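Local structure of CT398 (Chlamydia trachomatis, 4ILO) at residues A[5-10]-A[176-181]; A[36-41]-A[140-145]; A[71-76]-A[104-109]; A[85-88]-A[92-95]; A[183-188]-A[230-235]. The protein is of unknown function but, with a long coiled-coil hairpin and a zinc ribbon domain, may bind DNA or RNA. All blocks are in the same frame, centred on the assembly; numbering follows the deposited sequence. Where two conformers were deposited one is given.

Contact 1. Residues A[5-10]-A[176-181]; sequences HDALQS and PELFSV
Leu-178 meets Ala-7 through a single methyl group: its CD2 lies 3.5 Å from Ala-7 O and 3.7 Å from Ala-7 CB, so that one branch rests on both the side chain and the carbonyl oxygen of the same residue. The backbone of the next residue is a looser neighbour, Leu-8 N standing 4.4 Å from Leu-178 CD2. With CG swung opposite the backbone N (chi1 164°), the leucine reaches out from its own helix to helix 2-86, and chi2 of 59° directs CD2 to Ala-7. Ala-7 CA and Leu-178 CA are 7.6 Å apart, the nearest CA pair of the two segments. This is apolar helix-to-helix packing, and it sets the short helix 176-189, which follows helix 90-171 in the chain, against the first turns of helix 2-86. Around the pair, Ile-11 and Leu-223 also touch Leu-178, while Leu-8, whose CB leads away from Leu-178, packs on Tyr-234. Polar bonds position the start of the short helix: Leu-178 N is hydrogen-bonded to Asp-175 OD2, and Ser-10 OG to Thr-174 OG1, which ties the connection before helix 176-189 to helix 2-86 one turn beyond Ala-7.

Contact 2. Residues A[36-41]-A[140-145]; sequences AKIQAL and NSSSAI
Ser-142, which packs against Ile-38 of the facing helix, has its hydroxyl gripped from within its own helix: OG is hydrogen-bonded to Glu-146 OE1 and to Glu-139 O, with a weak bond to Thr-138 O besides. Those bonds satisfy the polar atom of a buried side chain, and the packing on Ile-38 is made mainly by CB. Ser-142 CB lies 3.9 Å from Ile-38 CG2, and that methyl is also 4.0 Å from Ser-142 OG. The two branches of Ile-38 divide the work. CG2, turned opposite the backbone N, takes the serine, whereas CG1 (chi1 -66°) points CD1 at Ile-145, one turn beyond Ser-142, with CD1 4.0 Å from Ile-145 CG2. The two isoleucine side chains cross at about a right angle, a methyl-to-methyl touch at the exposed margin of the contact. The backbone is irregular at Ser-142, with phi at -115° rather than a regular helical value, although helix 90-171 carries on in both directions. Glu-146 has a double part, since Ile-38 also packs on it. The contact thus joins the two long arms of the coiled-coil hairpin, helices 2-86 and 90-171, near the middle of the molecule, with Leu-41 resting on Thr-138 of the second arm.

Contact 3. Residues A[71-76]-A[104-109]; sequences QEISDQ and NKERRT
Ile-73 and Arg-107 slide past each other in opposite directions, each reaching beyond the other's base, with Ile-73 CG2 3.9 Å from Arg-107 CB. The other branch of the isoleucine meets Glu-106 at about a right angle, CD1 lying 3.8 Å from the aliphatic CG of the glutamate. Arg-107 runs out extended from its helix and bends at chi3 (57°), which turns the guanidinium alongside Ser-74. That serine hydroxyl sits at the guanidinium edge, near its plane, and accepts a fairly straight bond from Arg-107 NH1 (2.9 Å to Ser-74 OG, 164° at the hydrogen). From the same flat group, NH2 donates back to Asn-104 OD1 at 2.8 Å, one turn earlier in its own helix. Two partners near the plane thus fix the rotation of the group. A water adds a second link by accepting from NH1 and donating to Ser-74 O. The serine OG also bonds Ile-70 O. Segments 71-76 and 104-109, on helices 2-86 and 90-171 of the hairpin, run antiparallel at 158°, their axes 9.9 Å apart at closest, and the side chain of Arg-107 also touches Ile-70 and Ile-77 of helix 2-86.

Contact 4. Residues A[85-88]-A[92-95]; sequences AAVK and EFNA
Val-87 spreads its two methyls over Glu-92 and Phe-93 by virtue of its chi1 of -74°, which sets CG1 opposite the carbonyl carbon and puts CG2 between that carbon and the backbone N. CG1 goes to Glu-92, 4.0 Å from its CB; CG2 goes to the next residue, 3.9 Å from Phe-93 CA, and approaches the ring at a slant. In the phenylalanine, CG stands opposite the backbone N, and this chi1 of -170° places the ring so that CD2 is 4.0 Å from Val-87 CG2; the valine packs on the backbone as much as on the ring. Glu-92 stretches out beyond CG and crosses Val-87 obliquely, bringing OE1 4.0 Å from Val-87 CG1. The same oxygen accepts a hydrogen from a water 2.9 Å away, and the water in turn accepts from Lys-88 N, bridging the carboxylate to the backbone of the turn. At Val-87 the backbone has left the helix, psi being 153°, and the valine folds over the start of the next one. This is the tight bend of the coiled-coil hairpin, at the surface, where helix 2-86 ends and helix 90-171 begins to run back beside it.

Contact 5. Residues A[183-188]-A[230-235]; sequences ERLLNN and SRILYW. With EDO (1,2-ethanediol), chain D.
The flat peptide group joining Ser-230 to Arg-231 has Leu-185 on one face: CD2 lies over it, 3.6 Å from Ser-230 O, while CD1 comes from the same side but more obliquely, 3.7 Å from that oxygen. Further along the strand, Leu-185 CD1 is 3.9 Å from Ile-232 N, so a single leucine fork spans three residues. It is directed there by chi1 of -76°, CG standing beside the backbone N and opposite the carbonyl carbon. Ile-232 meets the leucine with CG1 and CD1, both 4.0 Å from Leu-185 CD1. Arg-231 joins mainly through its backbone, CA being 4.0 Å from Leu-185 CD1; its charged end makes a salt bridge from NH2 to Asp-191 OD1 and a hydrogen bond from NE to Arg-192 O. Its side chain passes about 5 Å from the zinc ion held by Cys-202, Cys-205, Cys-226 and Cys-229. An ethanediol, probably from the crystallisation liquor, donates to Leu-233 O from its O2 (2.8 Å) and is also hydrogen-bonded to Val-224 N and Val-217 O. The contact seats the zinc ribbon on helix 176-189: strand 232-234 runs between strands 194-198 and 224-225 of the mixed sheet, with Leu-178 and Val-181 of that helix also touching Ile-232, and helix 211-219 packing on Leu-233.

Contacts 2, 3 and 4 all join helix 2-86 to helix 90-171 and are nested one inside the next along the chain, contact 4 innermost at the bend. Their centres lie about 52 Å (2 to 3) and 20 Å (3 to 4) apart. Contact 1 encloses them all, closing the long hairpin at its open end by bringing helix 176-189 to helix 2-86, with its centre about 113 Å from that of contact 4. Contact 5 follows in series on the same short helix, its centre 11 Å from that of contact 1, and the two touch through side chains of helix 176-189, helix 2-86 and strand 232-234. The zinc ribbon is thus fixed to the base of an elongated coiled coil.

Contact 1. Residues A[5-10]-A[176-181]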
# COMPACT_ATOMS: atom_id res chain seq x y z
N HIS A 5 34.35 -11.38 32.53
CA HIS A 5 33.64 -12.57 32.06
C HIS A 5 32.14 -12.50 32.39
O HIS A 5 31.31 -12.88 31.56
CB HIS A 5 34.31 -13.82 32.64
CG HIS A 5 33.42 -15.02 32.69
ND1 HIS A 5 33.35 -15.94 31.66
CD2 HIS A 5 32.56 -15.46 33.64
CE1 HIS A 5 32.47 -16.88 31.97
NE2 HIS A 5 31.98 -16.61 33.17
N ASP A 6 31.77 -12.01 33.58
CA ASP A 6 30.35 -11.86 33.90
C ASP A 6 29.70 -10.75 33.08
O ASP A 6 28.56 -10.89 32.63
CB ASP A 6 30.16 -11.56 35.39
CG ASP A 6 30.57 -12.71 36.29
OD1 ASP A 6 30.35 -13.88 35.91
OD2 ASP A 6 31.10 -12.43 37.38
N ALA A 7 30.40 -9.63 32.90
CA ALA A 7 29.85 -8.57 32.07
C ALA A 7 29.62 -9.07 30.64
O ALA A 7 28.62 -8.71 29.99
CB ALA A 7 30.75 -7.34 32.08
N LEU A 8 30.55 -9.90 30.14
CA LEU A 8 30.44 -10.38 28.77
C LEU A 8 29.28 -11.35 28.65
O LEU A 8 28.39 -11.15 27.83
CB LEU A 8 31.74 -11.02 28.29
CG LEU A 8 32.89 -10.04 27.94
CD1 LEU A 8 34.16 -10.81 27.63
CD2 LEU A 8 32.53 -9.10 26.78
N GLN A 9 29.25 -12.37 29.51
CA GLN A 9 28.15 -13.33 29.48
C GLN A 9 26.80 -12.62 29.52
O GLN A 9 25.85 -13.01 28.82
CB GLN A 9 28.30 -14.30 30.67
CG GLN A 9 27.55 -15.63 30.50
CD GLN A 9 27.81 -16.63 31.66
OE1 GLN A 9 28.69 -16.42 32.51
NE2 GLN A 9 27.04 -17.72 31.69
N SER A 10 26.72 -11.52 30.28
CA SER A 10 25.45 -10.82 30.42
C SER A 10 25.06 -10.05 29.15
O SER A 10 23.91 -10.10 28.74
CB SER A 10 25.50 -9.88 31.61
OG SER A 10 24.27 -9.21 31.77
N PRO A 176 26.96 -1.17 33.21
CA PRO A 176 26.34 -0.07 32.44
C PRO A 176 27.28 0.64 31.48
O PRO A 176 26.80 1.27 30.52
CB PRO A 176 25.79 0.86 33.53
CG PRO A 176 26.55 0.56 34.72
CD PRO A 176 26.99 -0.88 34.65
N GLU A 177 28.60 0.55 31.69
CA GLU A 177 29.54 1.15 30.75
C GLU A 177 29.63 0.32 29.47
O GLU A 177 29.66 0.86 28.35
CB GLU A 177 30.91 1.22 31.43
CG GLU A 177 30.86 2.00 32.73
CD GLU A 177 30.57 3.46 32.48
OE1 GLU A 177 30.89 3.94 31.38
OE2 GLU A 177 30.05 4.12 33.39
N LEU A 178 29.68 -1.00 29.63
CA LEU A 178 29.70 -1.89 28.48
C LEU A 178 28.39 -1.82 27.70
O LEU A 178 28.39 -1.73 26.47
CB LEU A 178 29.99 -3.30 28.99
CG LEU A 178 29.71 -4.48 28.08
CD1 LEU A 178 30.52 -4.36 26.81
CD2 LEU A 178 30.03 -5.76 28.83
N PHE A 179 27.25 -1.79 28.40
CA PHE A 179 25.95 -1.70 27.74
C PHE A 179 25.84 -0.42 26.92
O PHE A 179 25.38 -0.43 25.77
CB PHE A 179 24.84 -1.74 28.79
CG PHE A 179 23.49 -1.53 28.19
CD1 PHE A 179 22.83 -2.58 27.56
CD2 PHE A 179 22.90 -0.27 28.19
CE1 PHE A 179 21.59 -2.39 26.96
CE2 PHE A 179 21.65 -0.07 27.60
CZ PHE A 179 20.99 -1.13 26.98
N SER A 180 26.23 0.71 27.52
CA SER A 180 26.25 1.99 26.83
C SER A 180 27.06 1.94 25.53
O SER A 180 26.68 2.58 24.53
CB SER A 180 26.83 3.03 27.79
OG SER A 180 27.14 4.21 27.09
N VAL A 181 28.18 1.22 25.51
CA VAL A 181 28.93 1.05 24.26
C VAL A 181 28.16 0.12 23.32
O VAL A 181 27.93 0.44 22.14
CB VAL A 181 30.35 0.49 24.57
CG1 VAL A 181 31.06 -0.03 23.31
CG2 VAL A 181 31.19 1.53 25.25

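Contact 2. Residues A[36-41]-A[140-145]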
# COMPACT_ATOMS: atom_id res chain seq x y z
N ALA A 36 -0.64 -3.55 3.07
CA ALA A 36 -0.82 -2.33 2.30
C ALA A 36 -0.88 -2.63 0.81
O ALA A 36 -1.66 -2.00 0.09
CB ALA A 36 0.31 -1.35 2.60
N LYS A 37 -0.09 -3.61 0.33
CA LYS A 37 -0.18 -3.99 -1.08
C LYS A 37 -1.56 -4.56 -1.40
O LYS A 37 -2.15 -4.25 -2.45
CB LYS A 37 0.93 -4.97 -1.46
N ILE A 38 -2.14 -5.33 -0.47
CA ILE A 38 -3.46 -5.91 -0.70
C ILE A 38 -4.54 -4.83 -0.63
O ILE A 38 -5.38 -4.72 -1.53
CB ILE A 38 -3.71 -7.07 0.29
CG1 ILE A 38 -2.74 -8.21 -0.01
CG2 ILE A 38 -5.10 -7.63 0.12
CD1 ILE A 38 -2.80 -9.36 1.00
N GLN A 39 -4.50 -3.98 0.42
CA GLN A 39 -5.41 -2.83 0.50
C GLN A 39 -5.34 -1.98 -0.77
O GLN A 39 -6.37 -1.54 -1.29
CB GLN A 39 -5.11 -1.97 1.73
N ALA A 40 -4.14 -1.72 -1.27
CA ALA A 40 -3.99 -0.86 -2.43
C ALA A 40 -4.55 -1.51 -3.70
O ALA A 40 -5.02 -0.81 -4.60
CB ALA A 40 -2.51 -0.49 -2.59
N LEU A 41 -4.50 -2.83 -3.82
CA LEU A 41 -5.11 -3.45 -4.98
C LEU A 41 -6.62 -3.28 -4.94
O LEU A 41 -7.26 -3.00 -5.97
CB LEU A 41 -4.70 -4.93 -5.06
CG LEU A 41 -5.24 -5.74 -6.25
CD1 LEU A 41 -4.47 -5.47 -7.53
CD2 LEU A 41 -5.21 -7.23 -5.95
N ASN A 140 -12.73 -11.52 -1.94
CA ASN A 140 -12.90 -12.92 -1.55
C ASN A 140 -11.56 -13.65 -1.52
O ASN A 140 -11.26 -14.35 -0.56
CB ASN A 140 -13.92 -13.60 -2.46
CG ASN A 140 -14.21 -15.05 -2.04
OD1 ASN A 140 -15.18 -15.32 -1.31
ND2 ASN A 140 -13.36 -15.97 -2.49
N SER A 141 -10.75 -13.52 -2.58
CA SER A 141 -9.50 -14.26 -2.65
C SER A 141 -8.52 -13.82 -1.58
O SER A 141 -7.53 -14.52 -1.34
CB SER A 141 -8.82 -14.07 -4.00
OG SER A 141 -9.39 -14.94 -4.96
N SER A 142 -8.76 -12.69 -0.94
CA SER A 142 -7.74 -12.09 -0.11
C SER A 142 -8.11 -12.05 1.36
O SER A 142 -7.22 -11.83 2.19
CB SER A 142 -7.45 -10.66 -0.58
OG SER A 142 -8.43 -9.75 -0.10
N SER A 143 -9.37 -12.24 1.73
CA SER A 143 -9.71 -11.99 3.13
C SER A 143 -9.03 -13.00 4.05
O SER A 143 -8.60 -12.65 5.16
CB SER A 143 -11.23 -12.00 3.31
OG SER A 143 -11.73 -13.29 3.05
N ALA A 144 -8.93 -14.26 3.61
CA ALA A 144 -8.28 -15.26 4.46
C ALA A 144 -6.80 -14.96 4.61
O ALA A 144 -6.19 -15.24 5.65
CB ALA A 144 -8.46 -16.66 3.86
N ILE A 145 -6.21 -14.39 3.57
CA ILE A 145 -4.79 -14.08 3.61
C ILE A 145 -4.56 -12.91 4.55
O ILE A 145 -3.66 -12.94 5.40
CB ILE A 145 -4.29 -13.83 2.17
CG1 ILE A 145 -4.31 -15.18 1.45
CG2 ILE A 145 -2.90 -13.22 2.15
CD1 ILE A 145 -4.41 -15.11 -0.03

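Contact 3. Residues A[71-76]-A[104-109]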
# COMPACT_ATOMS: atom_id res chain seq x y z
N GLN A 71 -38.63 14.89 -27.61
CA GLN A 71 -40.07 14.98 -27.40
C GLN A 71 -40.60 16.36 -27.74
O GLN A 71 -41.63 16.52 -28.41
CB GLN A 71 -40.38 14.64 -25.94
CG GLN A 71 -41.85 14.35 -25.71
CD GLN A 71 -42.38 13.34 -26.69
OE1 GLN A 71 -42.02 12.15 -26.64
NE2 GLN A 71 -43.23 13.80 -27.62
N GLU A 72 -39.92 17.39 -27.24
CA GLU A 72 -40.35 18.75 -27.47
C GLU A 72 -40.33 19.10 -28.97
O GLU A 72 -41.23 19.78 -29.48
CB GLU A 72 -39.47 19.68 -26.66
CG GLU A 72 -39.66 21.14 -27.02
CD GLU A 72 -41.10 21.59 -26.75
OE1 GLU A 72 -41.65 22.42 -27.54
OE2 GLU A 72 -41.70 21.10 -25.76
N ILE A 73 -39.29 18.70 -29.70
CA ILE A 73 -39.28 19.01 -31.13
C ILE A 73 -40.40 18.26 -31.85
O ILE A 73 -41.05 18.79 -32.78
CB ILE A 73 -37.89 18.72 -31.73
CG1 ILE A 73 -36.87 19.69 -31.16
CG2 ILE A 73 -37.90 18.90 -33.24
CD1 ILE A 73 -35.48 19.53 -31.77
N SER A 74 -40.61 17.01 -31.46
CA SER A 74 -41.67 16.19 -32.06
C SER A 74 -43.03 16.83 -31.86
O SER A 74 -43.82 16.91 -32.80
CB SER A 74 -41.64 14.76 -31.51
OG SER A 74 -40.40 14.12 -31.87
N ASP A 75 -43.30 17.35 -30.65
CA ASP A 75 -44.58 18.02 -30.43
C ASP A 75 -44.67 19.31 -31.25
O ASP A 75 -45.75 19.70 -31.66
CB ASP A 75 -44.80 18.42 -28.98
CG ASP A 75 -44.85 17.23 -28.04
OD1 ASP A 75 -45.05 16.07 -28.49
OD2 ASP A 75 -44.67 17.49 -26.82
N GLN A 76 -43.55 19.99 -31.43
CA GLN A 76 -43.60 21.23 -32.18
C GLN A 76 -43.84 20.96 -33.66
O GLN A 76 -44.55 21.70 -34.33
CB GLN A 76 -42.27 21.96 -31.97
CG GLN A 76 -42.30 23.36 -32.53
CD GLN A 76 -43.50 24.17 -31.99
OE1 GLN A 76 -43.78 24.19 -30.77
NE2 GLN A 76 -44.24 24.80 -32.91
N ASN A 104 -37.12 18.85 -38.39
CA ASN A 104 -36.87 17.42 -38.50
C ASN A 104 -35.38 17.12 -38.55
O ASN A 104 -34.92 16.09 -38.02
CB ASN A 104 -37.54 16.84 -39.73
CG ASN A 104 -37.50 15.34 -39.75
OD1 ASN A 104 -37.90 14.70 -38.77
ND2 ASN A 104 -37.02 14.77 -40.86
N LYS A 105 -34.60 17.98 -39.20
CA LYS A 105 -33.18 17.70 -39.35
C LYS A 105 -32.46 17.86 -38.01
O LYS A 105 -31.53 17.10 -37.69
CB LYS A 105 -32.61 18.65 -40.39
CG LYS A 105 -31.10 18.67 -40.48
CD LYS A 105 -30.59 19.66 -41.55
CE LYS A 105 -29.14 19.36 -41.94
NZ LYS A 105 -28.65 20.26 -43.06
N GLU A 106 -32.86 18.86 -37.23
CA GLU A 106 -32.32 18.99 -35.88
C GLU A 106 -32.73 17.78 -35.03
O GLU A 106 -31.92 17.24 -34.27
CB GLU A 106 -32.85 20.28 -35.24
CG GLU A 106 -32.38 20.57 -33.75
CD GLU A 106 -30.82 20.73 -33.57
OE1 GLU A 106 -30.10 20.99 -34.58
OE2 GLU A 106 -30.31 20.61 -32.41
N ARG A 107 -33.97 17.33 -35.17
CA ARG A 107 -34.43 16.19 -34.38
C ARG A 107 -33.60 14.97 -34.72
O ARG A 107 -33.19 14.22 -33.83
CB ARG A 107 -35.91 15.90 -34.62
CG ARG A 107 -36.44 14.78 -33.73
CD ARG A 107 -37.94 14.61 -33.82
NE ARG A 107 -38.37 14.37 -35.20
CZ ARG A 107 -39.62 14.14 -35.60
NH1 ARG A 107 -40.62 14.12 -34.73
NH2 ARG A 107 -39.85 13.96 -36.89
N ARG A 108 -33.36 14.78 -36.01
CA ARG A 108 -32.55 13.66 -36.48
C ARG A 108 -31.18 13.69 -35.84
O ARG A 108 -30.68 12.66 -35.37
CB ARG A 108 -32.42 13.70 -38.01
CG ARG A 108 -31.60 12.56 -38.59
CD ARG A 108 -31.45 12.69 -40.10
NE ARG A 108 -32.60 12.14 -40.81
CZ ARG A 108 -33.50 12.86 -41.46
NH1 ARG A 108 -33.39 14.18 -41.49
NH2 ARG A 108 -34.51 12.27 -42.08
N THR A 109 -30.57 14.87 -35.80
CA THR A 109 -29.29 15.04 -35.14
C THR A 109 -29.35 14.68 -33.67
O THR A 109 -28.44 14.03 -33.15
CB THR A 109 -28.78 16.46 -35.33
OG1 THR A 109 -28.64 16.68 -36.74
CG2 THR A 109 -27.42 16.59 -34.64
O HOH W 1 -43.67 14.69 -34.67

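Contact 4. Residues A[85-88]-A[92-95]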
# COMPACT_ATOMS: atom_id res chain seq x y z
N ALA A 85 -52.03 22.57 -42.38
CA ALA A 85 -53.24 22.03 -42.98
C ALA A 85 -54.30 23.10 -43.18
O ALA A 85 -55.15 22.95 -44.07
CB ALA A 85 -53.80 20.87 -42.14
N ALA A 86 -54.27 24.19 -42.38
CA ALA A 86 -55.26 25.26 -42.44
C ALA A 86 -54.82 26.51 -43.21
O ALA A 86 -55.64 27.41 -43.39
CB ALA A 86 -55.63 25.74 -41.03
N VAL A 87 -53.55 26.62 -43.63
CA VAL A 87 -53.12 27.88 -44.25
C VAL A 87 -53.62 27.97 -45.69
O VAL A 87 -53.80 26.97 -46.40
CB VAL A 87 -51.59 28.12 -44.18
CG1 VAL A 87 -51.16 28.49 -42.80
CG2 VAL A 87 -50.83 26.95 -44.75
N LYS A 88 -53.80 29.20 -46.14
CA LYS A 88 -54.26 29.46 -47.49
C LYS A 88 -53.21 30.13 -48.36
O LYS A 88 -53.19 29.89 -49.57
CB LYS A 88 -55.54 30.31 -47.44
CG LYS A 88 -56.67 29.64 -46.66
CD LYS A 88 -57.02 28.25 -47.26
CE LYS A 88 -58.12 27.53 -46.48
NZ LYS A 88 -58.21 26.08 -46.90
N GLU A 92 -47.06 31.40 -46.46
CA GLU A 92 -47.20 30.72 -45.17
C GLU A 92 -47.06 29.23 -45.32
O GLU A 92 -46.39 28.57 -44.51
CB GLU A 92 -48.54 31.04 -44.54
CG GLU A 92 -48.72 32.55 -44.24
CD GLU A 92 -50.18 32.94 -43.98
OE1 GLU A 92 -51.10 32.18 -44.39
OE2 GLU A 92 -50.41 34.01 -43.37
N PHE A 93 -47.67 28.66 -46.37
CA PHE A 93 -47.47 27.24 -46.62
C PHE A 93 -45.98 26.93 -46.69
O PHE A 93 -45.50 25.95 -46.12
CB PHE A 93 -48.16 26.84 -47.92
CG PHE A 93 -48.20 25.36 -48.12
CD1 PHE A 93 -47.17 24.71 -48.77
CD2 PHE A 93 -49.24 24.61 -47.61
CE1 PHE A 93 -47.19 23.34 -48.93
CE2 PHE A 93 -49.26 23.23 -47.76
CZ PHE A 93 -48.22 22.60 -48.42
N ASN A 94 -45.24 27.75 -47.42
CA ASN A 94 -43.85 27.45 -47.72
C ASN A 94 -43.00 27.60 -46.47
O ASN A 94 -42.08 26.82 -46.25
CB ASN A 94 -43.32 28.38 -48.83
CG ASN A 94 -43.84 27.97 -50.23
OD1 ASN A 94 -44.24 26.82 -50.43
ND2 ASN A 94 -43.77 28.90 -51.22
N ALA A 95 -43.31 28.62 -45.65
CA ALA A 95 -42.56 28.84 -44.43
C ALA A 95 -42.68 27.62 -43.53
O ALA A 95 -41.67 27.12 -43.02
CB ALA A 95 -43.09 30.08 -43.73
O HOH W 2 -53.85 31.32 -44.72

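Contact 5. Residues A[183-188]-A[230-235]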
# COMPACT_ATOMS: atom_id res chain seq x y z
N GLU A 183 25.09 -0.65 23.01
CA GLU A 183 23.84 -0.14 22.46
C GLU A 183 24.11 0.82 21.29
O GLU A 183 23.37 0.80 20.30
CB GLU A 183 23.06 0.55 23.58
CG GLU A 183 21.66 0.96 23.20
CD GLU A 183 20.85 1.44 24.38
OE1 GLU A 183 21.45 2.05 25.30
OE2 GLU A 183 19.60 1.22 24.38
N ARG A 184 25.15 1.66 21.39
CA ARG A 184 25.48 2.56 20.29
C ARG A 184 26.03 1.78 19.10
O ARG A 184 25.62 2.00 17.94
CB ARG A 184 26.46 3.64 20.77
CG ARG A 184 25.87 4.52 21.91
CD ARG A 184 26.72 5.76 22.18
NE ARG A 184 26.09 6.73 23.08
CZ ARG A 184 26.50 7.99 23.24
NH1 ARG A 184 27.56 8.45 22.56
NH2 ARG A 184 25.87 8.81 24.07
N LEU A 185 26.89 0.79 19.36
CA LEU A 185 27.35 -0.11 18.30
C LEU A 185 26.17 -0.78 17.60
O LEU A 185 26.11 -0.83 16.37
CB LEU A 185 28.30 -1.17 18.89
CG LEU A 185 29.73 -0.69 19.21
CD1 LEU A 185 30.52 -1.82 19.79
CD2 LEU A 185 30.42 -0.09 17.92
N LEU A 186 25.21 -1.30 18.39
CA LEU A 186 24.10 -2.08 17.84
C LEU A 186 23.21 -1.20 16.98
O LEU A 186 22.79 -1.59 15.89
CB LEU A 186 23.26 -2.64 18.99
CG LEU A 186 22.06 -3.50 18.61
CD1 LEU A 186 22.53 -4.86 18.20
CD2 LEU A 186 21.04 -3.61 19.75
N ASN A 187 22.90 -0.00 17.48
CA ASN A 187 22.13 0.94 16.68
C ASN A 187 22.84 1.26 15.38
O ASN A 187 22.19 1.45 14.35
CB ASN A 187 21.85 2.19 17.52
CG ASN A 187 20.71 1.96 18.50
OD1 ASN A 187 19.79 1.18 18.23
ND2 ASN A 187 20.77 2.63 19.65
N ASN A 188 24.17 1.26 15.38
CA ASN A 188 24.93 1.57 14.18
C ASN A 188 24.93 0.39 13.18
O ASN A 188 24.69 0.58 11.99
CB ASN A 188 26.32 2.07 14.62
CG ASN A 188 27.38 2.03 13.53
OD1 ASN A 188 27.07 1.98 12.33
ND2 ASN A 188 28.66 2.08 13.95
N SER A 230 35.28 -1.58 14.85
CA SER A 230 34.99 -0.98 16.16
C SER A 230 34.09 -1.85 17.05
O SER A 230 33.78 -1.41 18.20
CB SER A 230 34.34 0.42 16.08
OG SER A 230 35.20 1.38 15.47
N ARG A 231 33.66 -3.03 16.60
CA ARG A 231 32.93 -3.93 17.47
C ARG A 231 33.80 -4.36 18.66
O ARG A 231 35.03 -4.34 18.60
CB ARG A 231 32.54 -5.18 16.70
CG ARG A 231 31.50 -4.92 15.58
CD ARG A 231 31.07 -6.23 14.97
NE ARG A 231 29.85 -6.10 14.17
CZ ARG A 231 29.82 -5.63 12.93
NH1 ARG A 231 30.93 -5.22 12.34
NH2 ARG A 231 28.66 -5.56 12.28
N ILE A 232 33.13 -4.78 19.73
CA ILE A 232 33.80 -5.32 20.93
C ILE A 232 34.22 -6.76 20.65
O ILE A 232 33.39 -7.60 20.28
CB ILE A 232 32.86 -5.27 22.14
CG1 ILE A 232 32.56 -3.83 22.52
CG2 ILE A 232 33.46 -6.07 23.32
CD1 ILE A 232 31.26 -3.64 23.27
N LEU A 233 35.51 -7.07 20.86
CA LEU A 233 36.02 -8.42 20.64
C LEU A 233 36.24 -9.13 21.98
O LEU A 233 36.62 -8.52 22.99
CB LEU A 233 37.37 -8.38 19.91
CG LEU A 233 37.50 -7.98 18.43
CD1 LEU A 233 38.95 -7.73 18.08
CD2 LEU A 233 36.92 -9.08 17.49
N TYR A 234 36.05 -10.45 21.97
CA TYR A 234 36.27 -11.24 23.16
C TYR A 234 36.78 -12.61 22.74
O TYR A 234 36.73 -12.99 21.57
CB TYR A 234 35.00 -11.35 24.01
CG TYR A 234 33.96 -12.30 23.43
CD1 TYR A 234 32.98 -11.84 22.54
CD2 TYR A 234 33.93 -13.66 23.77
CE1 TYR A 234 32.00 -12.69 21.99
CE2 TYR A 234 32.94 -14.53 23.24
CZ TYR A 234 31.99 -14.03 22.34
OH TYR A 234 31.03 -14.86 21.80
N TRP A 235 37.28 -13.35 23.73
CA TRP A 235 37.97 -14.62 23.52
C TRP A 235 37.09 -15.76 24.04
O TRP A 235 36.70 -15.74 25.22
CB TRP A 235 39.29 -14.59 24.29
CG TRP A 235 40.08 -15.83 24.16
CD1 TRP A 235 40.31 -16.78 25.13
CD2 TRP A 235 40.78 -16.27 23.00
NE1 TRP A 235 41.09 -17.79 24.63
CE2 TRP A 235 41.40 -17.50 23.32
CE3 TRP A 235 40.93 -15.75 21.70
CZ2 TRP A 235 42.16 -18.22 22.40
CZ3 TRP A 235 41.69 -16.47 20.78
CH2 TRP A 235 42.30 -17.69 21.14
C1 EDO D . 38.42 -8.28 25.86
O1 EDO D . 38.37 -9.58 26.46
C2 EDO D . 37.02 -7.69 25.95
O2 EDO D . 36.95 -6.65 24.98